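Long-range contacts in 1-deoxy-D-xylulose 5-phosphate reductoisomerase (PDB 1R0K), which catalyses the NADPH-dependent rearrangement and reduction of 1-deoxy-D-xylulose 5-phosphate to 2-C-methyl-D-erythritol 4-phosphate in isoprenoid biosynthesis: residues B[112-116]-B[142-146]; B[154-158]-B[272-276]; B[168-174]-B[247-253]; B[262-268]-B[282-287]. All coordinates share one frame; numbering follows the deposited sequence.

Interaction 1 of 4, residues B[112-116]-B[142-146]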
loop_
_atom_site.group_PDB
_atom_site.type_symbol
_atom_site.label_atom_id
_atom_site.label_comp_id
_atom_site.label_asym_id
_atom_site.label_seq_id
_atom_site.Cartn_x
_atom_site.Cartn_y
_atom_site.Cartn_z
ATOM N N ALA B 112 1.919 4.660 -31.679
ATOM C CA ALA B 112 1.446 5.935 -32.206
ATOM C C ALA B 112 0.864 6.796 -31.086
ATOM O O ALA B 112 1.186 7.980 -30.976
ATOM C CB ALA B 112 0.396 5.706 -33.293
ATOM N N ALA B 113 0.007 6.202 -30.259
ATOM C CA ALA B 113 -0.603 6.916 -29.138
ATOM C C ALA B 113 0.477 7.411 -28.170
ATOM O O ALA B 113 0.444 8.555 -27.710
ATOM C CB ALA B 113 -1.573 5.997 -28.403
ATOM N N ILE B 114 1.434 6.544 -27.854
ATOM C CA ILE B 114 2.509 6.928 -26.953
ATOM C C ILE B 114 3.283 8.127 -27.505
ATOM O O ILE B 114 3.606 9.054 -26.768
ATOM C CB ILE B 114 3.481 5.755 -26.717
ATOM C CG1 ILE B 114 2.810 4.711 -25.822
ATOM C CG2 ILE B 114 4.773 6.261 -26.089
ATOM C CD1 ILE B 114 3.627 3.456 -25.613
ATOM N N ARG B 115 3.560 8.112 -28.806
ATOM C CA ARG B 115 4.301 9.198 -29.440
ATOM C C ARG B 115 3.593 10.554 -29.388
ATOM O O ARG B 115 4.237 11.595 -29.538
ATOM C CB ARG B 115 4.646 8.820 -30.884
ATOM C CG ARG B 115 5.808 7.825 -30.977
ATOM C CD ARG B 115 6.030 7.317 -32.392
ATOM N NE ARG B 115 7.304 6.612 -32.516
ATOM C CZ ARG B 115 7.681 5.922 -33.590
ATOM N NH1 ARG B 115 6.882 5.837 -34.645
ATOM N NH2 ARG B 115 8.864 5.319 -33.612
ATOM N N LYS B 116 2.280 10.547 -29.157
ATOM C CA LYS B 116 1.523 11.797 -29.065
ATOM C C LYS B 116 1.829 12.493 -27.751
ATOM O O LYS B 116 1.419 13.629 -27.524
ATOM C CB LYS B 116 0.020 11.541 -29.182
ATOM C CG LYS B 116 -0.438 11.257 -30.594
ATOM C CD LYS B 116 -0.142 12.436 -31.497
ATOM C CE LYS B 116 -0.435 12.108 -32.943
ATOM N NZ LYS B 116 -0.143 13.265 -33.833
ATOM N N HIS B 142 8.814 11.397 -25.772
ATOM C CA HIS B 142 7.656 12.279 -25.871
ATOM C C HIS B 142 7.010 12.710 -24.562
ATOM O O HIS B 142 5.940 13.311 -24.572
ATOM C CB HIS B 142 6.604 11.657 -26.795
ATOM C CG HIS B 142 7.107 11.389 -28.182
ATOM N ND1 HIS B 142 7.621 10.169 -28.567
ATOM C CD2 HIS B 142 7.212 12.198 -29.263
ATOM C CE1 HIS B 142 8.020 10.239 -29.824
ATOM N NE2 HIS B 142 7.783 11.459 -30.269
ATOM N N GLY B 143 7.670 12.428 -23.445
ATOM C CA GLY B 143 7.140 12.822 -22.149
ATOM C C GLY B 143 5.763 12.245 -21.889
ATOM O O GLY B 143 4.926 12.858 -21.225
ATOM N N THR B 144 5.541 11.047 -22.415
ATOM C CA THR B 144 4.269 10.361 -22.271
ATOM C C THR B 144 4.028 9.881 -20.845
ATOM O O THR B 144 4.955 9.471 -20.144
ATOM C CB THR B 144 4.220 9.125 -23.189
ATOM O OG1 THR B 144 4.608 9.503 -24.512
ATOM C CG2 THR B 144 2.816 8.525 -23.224
ATOM N N THR B 145 2.772 9.937 -20.415
ATOM C CA THR B 145 2.414 9.439 -19.102
ATOM C C THR B 145 1.914 8.024 -19.364
ATOM O O THR B 145 0.829 7.838 -19.917
ATOM C CB THR B 145 1.285 10.254 -18.459
ATOM O OG1 THR B 145 1.740 11.592 -18.227
ATOM C CG2 THR B 145 0.868 9.624 -17.130
ATOM N N LEU B 146 2.714 7.030 -18.986
ATOM C CA LEU B 146 2.341 5.634 -19.206
ATOM C C LEU B 146 1.800 4.995 -17.925
ATOM O O LEU B 146 2.500 4.927 -16.913
ATOM C CB LEU B 146 3.559 4.847 -19.704
ATOM C CG LEU B 146 3.277 3.416 -20.148
ATOM C CD1 LEU B 146 2.462 3.443 -21.429
ATOM C CD2 LEU B 146 4.594 2.675 -20.358
#
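Ile114 offers its carbonyl oxygen to the hydroxyl of Thr144 in a short hydrogen bond, OG1 to O 2.5 Å. It lies near the C-terminal end of helix 107-115. The donor is bent away from the line of the carbonyl, at a C=O...OG1 angle of 141°, and tilted 26° from its plane. Ile114 is buried beside the same threonine: its CG2 branch passes 3.6 Å from Thr144 OG1, the two side chains crossing at about a right angle. Its longer branch carries CD1 to within 4.3 Å of Leu146 CD1. This is a junction in the Rossmann-type NADPH domain, where the helix that precedes strand 119-122 meets the start of strand 145-148, the next strand of the parallel sheet; Ile114 also packs on Val120 of the first of these strands and on Met135 and Val139 of helix 132-142. Further out, the His142 ring lies flat against the backbone of Arg115. Arg115 CA stands 3.8 Å from the ring centroid and 19° off its normal, a CH-pi contact, and Arg115 O covers the same face off-centre, 3.0 Å from CD2. At the opposite end of that face, CE1 meets the arginine's CG at 3.5 Å. The ring's rotation is fixed by ND1, which is hydrogen-bonded to Ala138 O one turn back in helix 132-142. Were His142 an alanine, the backbone of Arg115 would probably be uncovered and Ala138 O would lose this side-chain partner. Gly143, with positive phi, then takes the chain out of the helix toward Thr144.

Interaction 2 of 4, residues B[154-158]-B[272-276]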
loop_
_atom_site.group_PDB
_atom_site.type_symbol
_atom_site.label_atom_id
_atom_site.label_comp_id
_atom_site.label_asym_id
_atom_site.label_seq_id
_atom_site.Cartn_x
_atom_site.Cartn_y
_atom_site.Cartn_z
ATOM N N ASN B 154 -0.533 -2.527 -12.132
ATOM C CA ASN B 154 -1.213 -1.357 -11.587
ATOM C C ASN B 154 -1.022 -1.326 -10.073
ATOM O O ASN B 154 -0.845 -0.258 -9.482
ATOM C CB ASN B 154 -2.705 -1.388 -11.943
ATOM C CG ASN B 154 -3.419 -0.120 -11.538
ATOM O OD1 ASN B 154 -3.964 -0.022 -10.438
ATOM N ND2 ASN B 154 -3.397 0.878 -12.421
ATOM N N ALA B 155 -1.036 -2.505 -9.458
ATOM C CA ALA B 155 -0.841 -2.621 -8.016
ATOM C C ALA B 155 0.562 -2.132 -7.670
ATOM O O ALA B 155 0.757 -1.403 -6.695
ATOM C CB ALA B 155 -1.009 -4.077 -7.583
ATOM N N ILE B 156 1.541 -2.548 -8.467
ATOM C CA ILE B 156 2.918 -2.122 -8.232
ATOM C C ILE B 156 3.002 -0.611 -8.397
ATOM O O ILE B 156 3.573 0.090 -7.561
ATOM C CB ILE B 156 3.886 -2.797 -9.209
ATOM C CG1 ILE B 156 3.895 -4.311 -8.950
ATOM C CG2 ILE B 156 5.292 -2.210 -9.040
ATOM C CD1 ILE B 156 4.641 -5.121 -9.993
ATOM N N PHE B 157 2.409 -0.111 -9.474
ATOM C CA PHE B 157 2.414 1.314 -9.741
ATOM C C PHE B 157 1.852 2.141 -8.568
ATOM O O PHE B 157 2.408 3.189 -8.214
ATOM C CB PHE B 157 1.623 1.592 -11.017
ATOM C CG PHE B 157 1.720 3.004 -11.480
ATOM C CD1 PHE B 157 0.944 3.995 -10.891
ATOM C CD2 PHE B 157 2.609 3.353 -12.489
ATOM C CE1 PHE B 157 1.055 5.312 -11.302
ATOM C CE2 PHE B 157 2.725 4.669 -12.906
ATOM C CZ PHE B 157 1.947 5.649 -12.312
ATOM N N GLN B 158 0.761 1.672 -7.963
ATOM C CA GLN B 158 0.143 2.386 -6.843
ATOM C C GLN B 158 0.981 2.352 -5.562
ATOM O O GLN B 158 0.745 3.129 -4.647
ATOM C CB GLN B 158 -1.253 1.821 -6.545
ATOM C CG GLN B 158 -2.284 2.099 -7.644
ATOM C CD GLN B 158 -3.707 1.770 -7.223
ATOM O OE1 GLN B 158 -4.125 2.094 -6.110
ATOM N NE2 GLN B 158 -4.466 1.144 -8.122
ATOM N N HIS B 272 -8.158 3.690 -11.798
ATOM C CA HIS B 272 -6.952 4.365 -11.334
ATOM C C HIS B 272 -6.233 5.047 -12.497
ATOM O O HIS B 272 -5.783 6.184 -12.364
ATOM C CB HIS B 272 -6.005 3.365 -10.638
ATOM C CG HIS B 272 -4.602 3.870 -10.464
ATOM N ND1 HIS B 272 -3.650 3.781 -11.458
ATOM C CD2 HIS B 272 -3.995 4.480 -9.417
ATOM C CE1 HIS B 272 -2.518 4.314 -11.032
ATOM N NE2 HIS B 272 -2.700 4.746 -9.798
ATOM N N THR B 273 -6.132 4.369 -13.636
ATOM C CA THR B 273 -5.430 4.965 -14.769
ATOM C C THR B 273 -6.249 6.073 -15.414
ATOM O O THR B 273 -5.697 7.033 -15.946
ATOM C CB THR B 273 -5.069 3.909 -15.849
ATOM O OG1 THR B 273 -6.259 3.440 -16.489
ATOM C CG2 THR B 273 -4.341 2.724 -15.218
ATOM N N LEU B 274 -7.570 5.940 -15.353
ATOM C CA LEU B 274 -8.463 6.931 -15.941
ATOM C C LEU B 274 -8.474 8.239 -15.143
ATOM O O LEU B 274 -8.422 9.326 -15.718
ATOM C CB LEU B 274 -9.884 6.351 -16.056
ATOM C CG LEU B 274 -10.934 7.264 -16.698
ATOM C CD1 LEU B 274 -10.465 7.690 -18.086
ATOM C CD2 LEU B 274 -12.277 6.546 -16.777
ATOM N N ALA B 275 -8.511 8.140 -13.819
ATOM C CA ALA B 275 -8.540 9.332 -12.975
ATOM C C ALA B 275 -7.166 9.947 -12.682
ATOM O O ALA B 275 -7.073 11.144 -12.402
ATOM C CB ALA B 275 -9.249 9.014 -11.658
ATOM N N TRP B 276 -6.112 9.134 -12.739
ATOM C CA TRP B 276 -4.753 9.607 -12.448
ATOM C C TRP B 276 -4.518 11.013 -13.003
ATOM O O TRP B 276 -4.865 11.292 -14.149
ATOM C CB TRP B 276 -3.713 8.651 -13.041
ATOM C CG TRP B 276 -2.359 8.842 -12.439
ATOM C CD1 TRP B 276 -1.887 8.277 -11.285
ATOM C CD2 TRP B 276 -1.337 9.731 -12.898
ATOM N NE1 TRP B 276 -0.637 8.765 -10.996
ATOM C CE2 TRP B 276 -0.275 9.659 -11.968
ATOM C CE3 TRP B 276 -1.217 10.585 -14.002
ATOM C CZ2 TRP B 276 0.895 10.412 -12.110
ATOM C CZ3 TRP B 276 -0.053 11.335 -14.144
ATOM C CH2 TRP B 276 0.988 11.242 -13.202
#
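His272 is the piece that the side chains of helix 151-159 close round. The Gln158 amide is stacked parallel to the imidazole, and its chain covers one ring face: CG sits 3.7 Å from the ring centroid in a CH-pi contact, while NE2 is 3.6 Å from His272 CG. The amide is held flat at both ends. NE2 donates to Asn154 OD1 at 2.6 Å, one turn back in the same helix, and OE1 is bonded to Arg279 and to Ser256 of the second subunit. The Asn154 amide stands almost upright on the imidazole, 86° between planes; ND2, hydrogen-bonded to Pro148 O, comes within 3.1 Å of His272 ND1. Phe157 approaches the imidazole at its rim, with CD1 3.5 Å from His272 CE1. With CG anti to the backbone N (chi1 -172°), the phenyl reaches across to Trp276 as well and turns its edge to the five-membered ring of the indole, an offset edge-to-face pair with centroids 5.7 Å apart and planes at 80°. Phe157, His272 and Trp276 thus make an aromatic cluster. It joins the C-terminal end of helix 267-275 to a helix whose first turn carries Ser151 and Glu152, predicted to bind substrate and, in the case of Glu152, the metal ion.

Interaction 3 of 4, residues B[168-174]-B[247-253]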
loop_
_atom_site.group_PDB
_atom_site.type_symbol
_atom_site.label_atom_id
_atom_site.label_comp_id
_atom_site.label_asym_id
_atom_site.label_seq_id
_atom_site.Cartn_x
_atom_site.Cartn_y
_atom_site.Cartn_z
ATOM N N VAL B 168 13.388 1.635 -3.641
ATOM C CA VAL B 168 12.890 0.269 -3.713
ATOM C C VAL B 168 13.933 -0.781 -3.329
ATOM O O VAL B 168 15.045 -0.784 -3.856
ATOM C CB VAL B 168 12.382 -0.078 -5.143
ATOM C CG1 VAL B 168 11.998 -1.562 -5.220
ATOM C CG2 VAL B 168 11.190 0.788 -5.498
ATOM N N ARG B 169 13.567 -1.667 -2.406
ATOM C CA ARG B 169 14.447 -2.758 -2.009
ATOM C C ARG B 169 14.052 -3.966 -2.850
ATOM O O ARG B 169 14.905 -4.697 -3.350
ATOM C CB ARG B 169 14.284 -3.098 -0.529
ATOM C CG ARG B 169 15.009 -4.382 -0.124
ATOM C CD ARG B 169 15.074 -4.511 1.379
ATOM N NE ARG B 169 15.951 -3.493 1.948
ATOM C CZ ARG B 169 15.715 -2.863 3.093
ATOM N NH1 ARG B 169 14.622 -3.143 3.790
ATOM N NH2 ARG B 169 16.579 -1.963 3.545
ATOM N N ARG B 170 12.749 -4.177 -3.001
ATOM C CA ARG B 170 12.259 -5.289 -3.805
ATOM C C ARG B 170 10.816 -5.078 -4.247
ATOM O O ARG B 170 10.048 -4.378 -3.592
ATOM C CB ARG B 170 12.356 -6.614 -3.033
ATOM C CG ARG B 170 11.527 -6.672 -1.762
ATOM C CD ARG B 170 11.347 -8.109 -1.225
ATOM N NE ARG B 170 10.793 -8.070 0.124
ATOM C CZ ARG B 170 10.281 -9.105 0.785
ATOM N NH1 ARG B 170 10.227 -10.313 0.238
ATOM N NH2 ARG B 170 9.827 -8.923 2.014
ATOM N N ILE B 171 10.474 -5.661 -5.392
ATOM C CA ILE B 171 9.118 -5.606 -5.920
ATOM C C ILE B 171 8.653 -7.059 -5.908
ATOM O O ILE B 171 9.311 -7.942 -6.465
ATOM C CB ILE B 171 9.067 -5.061 -7.368
ATOM C CG1 ILE B 171 9.320 -3.551 -7.363
ATOM C CG2 ILE B 171 7.717 -5.388 -8.006
ATOM C CD1 ILE B 171 9.208 -2.896 -8.731
ATOM N N ILE B 172 7.525 -7.300 -5.254
ATOM C CA ILE B 172 6.982 -8.641 -5.147
ATOM C C ILE B 172 5.780 -8.792 -6.062
ATOM O O ILE B 172 4.752 -8.154 -5.858
ATOM C CB ILE B 172 6.533 -8.940 -3.710
ATOM C CG1 ILE B 172 7.676 -8.653 -2.737
ATOM C CG2 ILE B 172 6.076 -10.391 -3.596
ATOM C CD1 ILE B 172 7.254 -8.721 -1.284
ATOM N N ILE B 173 5.926 -9.616 -7.089
ATOM C CA ILE B 173 4.829 -9.862 -8.000
ATOM C C ILE B 173 4.108 -11.082 -7.443
ATOM O O ILE B 173 4.666 -12.175 -7.391
ATOM C CB ILE B 173 5.324 -10.176 -9.422
ATOM C CG1 ILE B 173 6.202 -9.036 -9.934
ATOM C CG2 ILE B 173 4.134 -10.388 -10.350
ATOM C CD1 ILE B 173 6.797 -9.300 -11.302
ATOM N N THR B 174 2.878 -10.887 -6.990
ATOM C CA THR B 174 2.112 -12.002 -6.455
ATOM C C THR B 174 1.601 -12.849 -7.611
ATOM O O THR B 174 1.384 -12.342 -8.712
ATOM C CB THR B 174 0.942 -11.514 -5.592
ATOM O OG1 THR B 174 0.212 -10.500 -6.295
ATOM C CG2 THR B 174 1.470 -10.953 -4.274
ATOM N N HIS B 247 -2.609 -7.895 -4.794
ATOM C CA HIS B 247 -2.280 -7.860 -6.211
ATOM C C HIS B 247 -0.809 -7.652 -6.575
ATOM O O HIS B 247 -0.434 -7.841 -7.731
ATOM C CB HIS B 247 -3.190 -6.833 -6.885
ATOM C CG HIS B 247 -4.647 -7.161 -6.749
ATOM N ND1 HIS B 247 -5.610 -6.205 -6.500
ATOM C CD2 HIS B 247 -5.299 -8.348 -6.799
ATOM C CE1 HIS B 247 -6.791 -6.790 -6.399
ATOM N NE2 HIS B 247 -6.630 -8.089 -6.576
ATOM N N SER B 248 -0.003 -7.288 -5.577
ATOM C CA SER B 248 1.451 -7.098 -5.677
ATOM C C SER B 248 1.954 -6.114 -4.627
ATOM O O SER B 248 1.171 -5.390 -4.017
ATOM C CB SER B 248 1.894 -6.663 -7.079
ATOM O OG SER B 248 2.033 -7.808 -7.911
ATOM N N MET B 249 3.266 -6.087 -4.407
ATOM C CA MET B 249 3.803 -5.218 -3.371
ATOM C C MET B 249 5.163 -4.617 -3.698
ATOM O O MET B 249 5.872 -5.086 -4.596
ATOM C CB MET B 249 3.916 -6.012 -2.067
ATOM C CG MET B 249 2.697 -6.857 -1.739
ATOM S SD MET B 249 2.898 -7.810 -0.206
ATOM C CE MET B 249 3.344 -9.408 -0.850
ATOM N N VAL B 250 5.518 -3.581 -2.942
ATOM C CA VAL B 250 6.803 -2.909 -3.103
ATOM C C VAL B 250 7.393 -2.643 -1.723
ATOM O O VAL B 250 6.748 -2.010 -0.878
ATOM C CB VAL B 250 6.661 -1.543 -3.824
ATOM C CG1 VAL B 250 8.021 -0.866 -3.909
ATOM C CG2 VAL B 250 6.081 -1.729 -5.217
ATOM N N GLU B 251 8.606 -3.130 -1.478
ATOM C CA GLU B 251 9.240 -2.877 -0.189
ATOM C C GLU B 251 10.237 -1.741 -0.339
ATOM O O GLU B 251 10.998 -1.689 -1.309
ATOM C CB GLU B 251 9.975 -4.109 0.348
ATOM C CG GLU B 251 10.474 -3.899 1.785
ATOM C CD GLU B 251 11.295 -5.057 2.311
ATOM O OE1 GLU B 251 10.902 -6.218 2.096
ATOM O OE2 GLU B 251 12.334 -4.799 2.957
ATOM N N TYR B 252 10.226 -0.843 0.639
ATOM C CA TYR B 252 11.111 0.309 0.653
ATOM C C TYR B 252 12.315 0.041 1.551
ATOM O O TYR B 252 12.299 -0.889 2.360
ATOM C CB TYR B 252 10.342 1.541 1.146
ATOM C CG TYR B 252 9.289 2.025 0.167
ATOM C CD1 TYR B 252 8.212 1.212 -0.204
ATOM C CD2 TYR B 252 9.399 3.279 -0.425
ATOM C CE1 TYR B 252 7.276 1.646 -1.149
ATOM C CE2 TYR B 252 8.474 3.720 -1.367
ATOM C CZ TYR B 252 7.419 2.905 -1.726
ATOM O OH TYR B 252 6.529 3.356 -2.670
ATOM N N LEU B 253 13.347 0.867 1.390
ATOM C CA LEU B 253 14.598 0.773 2.144
ATOM C C LEU B 253 14.424 0.785 3.655
ATOM O O LEU B 253 15.302 0.305 4.380
ATOM C CB LEU B 253 15.542 1.926 1.759
ATOM C CG LEU B 253 15.892 2.146 0.283
ATOM C CD1 LEU B 253 16.940 3.256 0.172
ATOM C CD2 LEU B 253 16.419 0.858 -0.328
#
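Glu251 CB lies against Arg170 CG at 3.7 Å. From there the glutamate chain runs out extended, CG pointing opposite its own amide nitrogen (chi1 -172°), and sets the carboxylate between two arginines: CD stands 3.8 Å from Arg170 NE and 3.9 Å from Arg169 CD. OE1 takes both nitrogens of a side-on grip, Arg170 NE at 2.7 Å from above the carboxylate plane and Arg170 NH2 at 2.9 Å; that NH2 also bonds Leu287 O of the second subunit. OE2 receives Arg169 NH1 at 2.9 Å, nearly straight, and Ser286 of the second subunit also bonds to it. Both guanidinium planes stand steeply to the carboxylate, at 82° for Arg169 and 80° for Arg170. Two consecutive arginines can serve one glutamate because they face it together in a classic beta bulge: Arg169 N bonds Glu251 O at 2.8 Å, whereas Arg170 N reaches that oxygen only weakly. Beyond the bulge the antiparallel pairing is regular through Ile172 and Met249. Strand 168-175 is flanked on its other edge by strand 236-240, and strand 246-252 by strand 257-261. Helix 151-159 packs through Ile156 on the face bearing Ile171 and Val250, while Phe289 of the second subunit covers Ile172 and Met249 opposite.

Interaction 4 of 4, residues B[262-268]-B[282-287]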
loop_
_atom_site.group_PDB
_atom_site.type_symbol
_atom_site.label_atom_id
_atom_site.label_comp_id
_atom_site.label_asym_id
_atom_site.label_seq_id
_atom_site.Cartn_x
_atom_site.Cartn_y
_atom_site.Cartn_z
ATOM N N GLY B 262 -7.510 -5.860 -3.068
ATOM C CA GLY B 262 -8.873 -5.562 -3.474
ATOM C C GLY B 262 -9.598 -6.700 -4.152
ATOM O O GLY B 262 -9.055 -7.790 -4.293
ATOM N N SER B 263 -10.842 -6.447 -4.548
ATOM C CA SER B 263 -11.639 -7.435 -5.263
ATOM C C SER B 263 -10.999 -7.540 -6.649
ATOM O O SER B 263 -10.117 -6.748 -6.990
ATOM C CB SER B 263 -13.085 -6.955 -5.383
ATOM O OG SER B 263 -13.132 -5.633 -5.902
ATOM N N PRO B 264 -11.425 -8.518 -7.466
ATOM C CA PRO B 264 -10.848 -8.679 -8.805
ATOM C C PRO B 264 -11.388 -7.764 -9.914
ATOM O O PRO B 264 -10.905 -7.814 -11.046
ATOM C CB PRO B 264 -11.099 -10.155 -9.099
ATOM C CG PRO B 264 -12.403 -10.404 -8.407
ATOM C CD PRO B 264 -12.230 -9.697 -7.093
ATOM N N ASP B 265 -12.377 -6.933 -9.592
ATOM C CA ASP B 265 -12.980 -6.025 -10.572
ATOM C C ASP B 265 -11.916 -5.173 -11.271
ATOM O O ASP B 265 -11.223 -4.377 -10.631
ATOM C CB ASP B 265 -13.981 -5.105 -9.874
ATOM C CG ASP B 265 -14.984 -4.488 -10.833
ATOM O OD1 ASP B 265 -14.587 -4.075 -11.943
ATOM O OD2 ASP B 265 -16.174 -4.408 -10.463
ATOM N N MET B 266 -11.807 -5.324 -12.587
ATOM C CA MET B 266 -10.815 -4.575 -13.346
ATOM C C MET B 266 -11.107 -3.080 -13.414
ATOM O O MET B 266 -10.273 -2.305 -13.878
ATOM C CB MET B 266 -10.679 -5.151 -14.758
ATOM C CG MET B 266 -9.904 -6.462 -14.820
ATOM S SD MET B 266 -8.227 -6.307 -14.139
ATOM C CE MET B 266 -7.441 -5.213 -15.354
ATOM N N ARG B 267 -12.291 -2.667 -12.966
ATOM C CA ARG B 267 -12.609 -1.242 -12.981
ATOM C C ARG B 267 -11.775 -0.510 -11.934
ATOM O O ARG B 267 -11.625 0.708 -11.994
ATOM C CB ARG B 267 -14.105 -1.004 -12.737
ATOM C CG ARG B 267 -14.956 -1.279 -13.977
ATOM C CD ARG B 267 -16.444 -1.146 -13.703
ATOM N NE ARG B 267 -16.904 -2.148 -12.746
ATOM C CZ ARG B 267 -18.181 -2.352 -12.436
ATOM N NH1 ARG B 267 -19.127 -1.620 -13.017
ATOM N NH2 ARG B 267 -18.512 -3.270 -11.533
ATOM N N THR B 268 -11.226 -1.247 -10.973
ATOM C CA THR B 268 -10.401 -0.601 -9.956
ATOM C C THR B 268 -9.091 -0.134 -10.592
ATOM O O THR B 268 -8.759 1.043 -10.521
ATOM C CB THR B 268 -10.133 -1.534 -8.754
ATOM O OG1 THR B 268 -11.360 -1.734 -8.039
ATOM C CG2 THR B 268 -9.095 -0.916 -7.809
ATOM N N THR B 282 -15.734 3.982 -8.463
ATOM C CA THR B 282 -16.099 2.936 -9.421
ATOM C C THR B 282 -17.020 2.025 -8.628
ATOM O O THR B 282 -17.066 2.101 -7.403
ATOM C CB THR B 282 -14.895 2.093 -9.923
ATOM O OG1 THR B 282 -14.509 1.156 -8.913
ATOM C CG2 THR B 282 -13.708 2.989 -10.274
ATOM N N PRO B 283 -17.792 1.172 -9.311
ATOM C CA PRO B 283 -18.674 0.294 -8.538
ATOM C C PRO B 283 -17.991 -0.988 -8.069
ATOM O O PRO B 283 -18.644 -1.905 -7.591
ATOM C CB PRO B 283 -19.835 0.038 -9.493
ATOM C CG PRO B 283 -19.200 0.116 -10.828
ATOM C CD PRO B 283 -18.212 1.253 -10.721
ATOM N N ALA B 284 -16.668 -1.047 -8.194
ATOM C CA ALA B 284 -15.929 -2.232 -7.760
ATOM C C ALA B 284 -16.282 -2.567 -6.310
ATOM O O ALA B 284 -16.422 -1.679 -5.468
ATOM C CB ALA B 284 -14.426 -1.995 -7.895
ATOM N N GLU B 285 -16.420 -3.854 -6.023
ATOM C CA GLU B 285 -16.763 -4.305 -4.683
ATOM C C GLU B 285 -15.615 -4.116 -3.689
ATOM O O GLU B 285 -14.444 -4.320 -4.025
ATOM C CB GLU B 285 -17.174 -5.778 -4.732
ATOM C CG GLU B 285 -17.471 -6.394 -3.375
ATOM C CD GLU B 285 -18.025 -7.805 -3.484
ATOM O OE1 GLU B 285 -17.386 -8.656 -4.138
ATOM O OE2 GLU B 285 -19.101 -8.065 -2.907
ATOM N N SER B 286 -15.964 -3.717 -2.468
ATOM C CA SER B 286 -14.988 -3.522 -1.402
ATOM C C SER B 286 -14.649 -4.888 -0.818
ATOM O O SER B 286 -15.534 -5.605 -0.347
ATOM C CB SER B 286 -15.565 -2.635 -0.300
ATOM O OG SER B 286 -15.821 -1.330 -0.773
ATOM N N LEU B 287 -13.369 -5.246 -0.840
ATOM C CA LEU B 287 -12.954 -6.540 -0.322
ATOM C C LEU B 287 -13.371 -6.723 1.139
ATOM O O LEU B 287 -13.066 -5.895 1.996
ATOM C CB LEU B 287 -11.436 -6.709 -0.458
ATOM C CG LEU B 287 -10.887 -8.078 -0.035
ATOM C CD1 LEU B 287 -11.389 -9.150 -0.996
ATOM C CD2 LEU B 287 -9.363 -8.048 -0.022
HETATM O O HOH W 1 -11.923 -3.736 -3.101
HETATM O O HOH W 2 -16.896 -5.794 -8.265
#
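Ser263, in the loop leading into helix 267-275, and Leu287 of the irregular segment 282-287 approach to a CA-CA distance of 5.2 Å, and from there the chains run in opposite senses to Asp265 and Ala284. Ser263 OG donates to Glu285 O at 2.6 Å, in the carbonyl plane and on a lone pair. Two waters add bridges: one accepts from both Ser263 N and Leu287 N, the other joins Asp265 OD2 to Glu285 N. Asp265 is clamped by Arg267 in a side-on salt bridge, NE to OD1 at 3.1 Å and NH2 to the syn lone pair of OD2 at 2.8 Å; OD1 also accepts Arg267 N at 2.9 Å, a capping bond. The bend at chi3 (-64°) folds the guanidinium back to the aspartate; NH1 forms a salt bridge with Asp22, and Pro283 lies over one face. A leucine in place of Arg267 would probably leave both carboxylates without this charged mate. Ala284 CB packs on Asp265 CB at 3.7 Å, and Ala284 N donates to Thr282 OG1, an ST turn. Helix 15-25 flanks Arg267 and Thr282, strand 257-261 backs Thr268 and Leu287, and Asp254 of the second subunit bonds to both threonines.

Going along the chain, interaction 1 closes first, fastening the end of helix 107-115 to the start of strand 145-148 across one strand and two helices of the NADPH domain. Helix 151-159 follows at once and opens interaction 2, whose long loop shuts only at 272-276. Within that loop interaction 3 opens and closes, pairing two strands of the four-stranded sheet. Interaction 4 starts at 262, before interaction 2 has closed, and ends after it, so the two cross and share helix 267-275. Packing links them: Thr145 meets Trp276, Ile156 meets Val250, and His247 meets Gly262. Interactions 2, 3 and 4 all touch the second subunit.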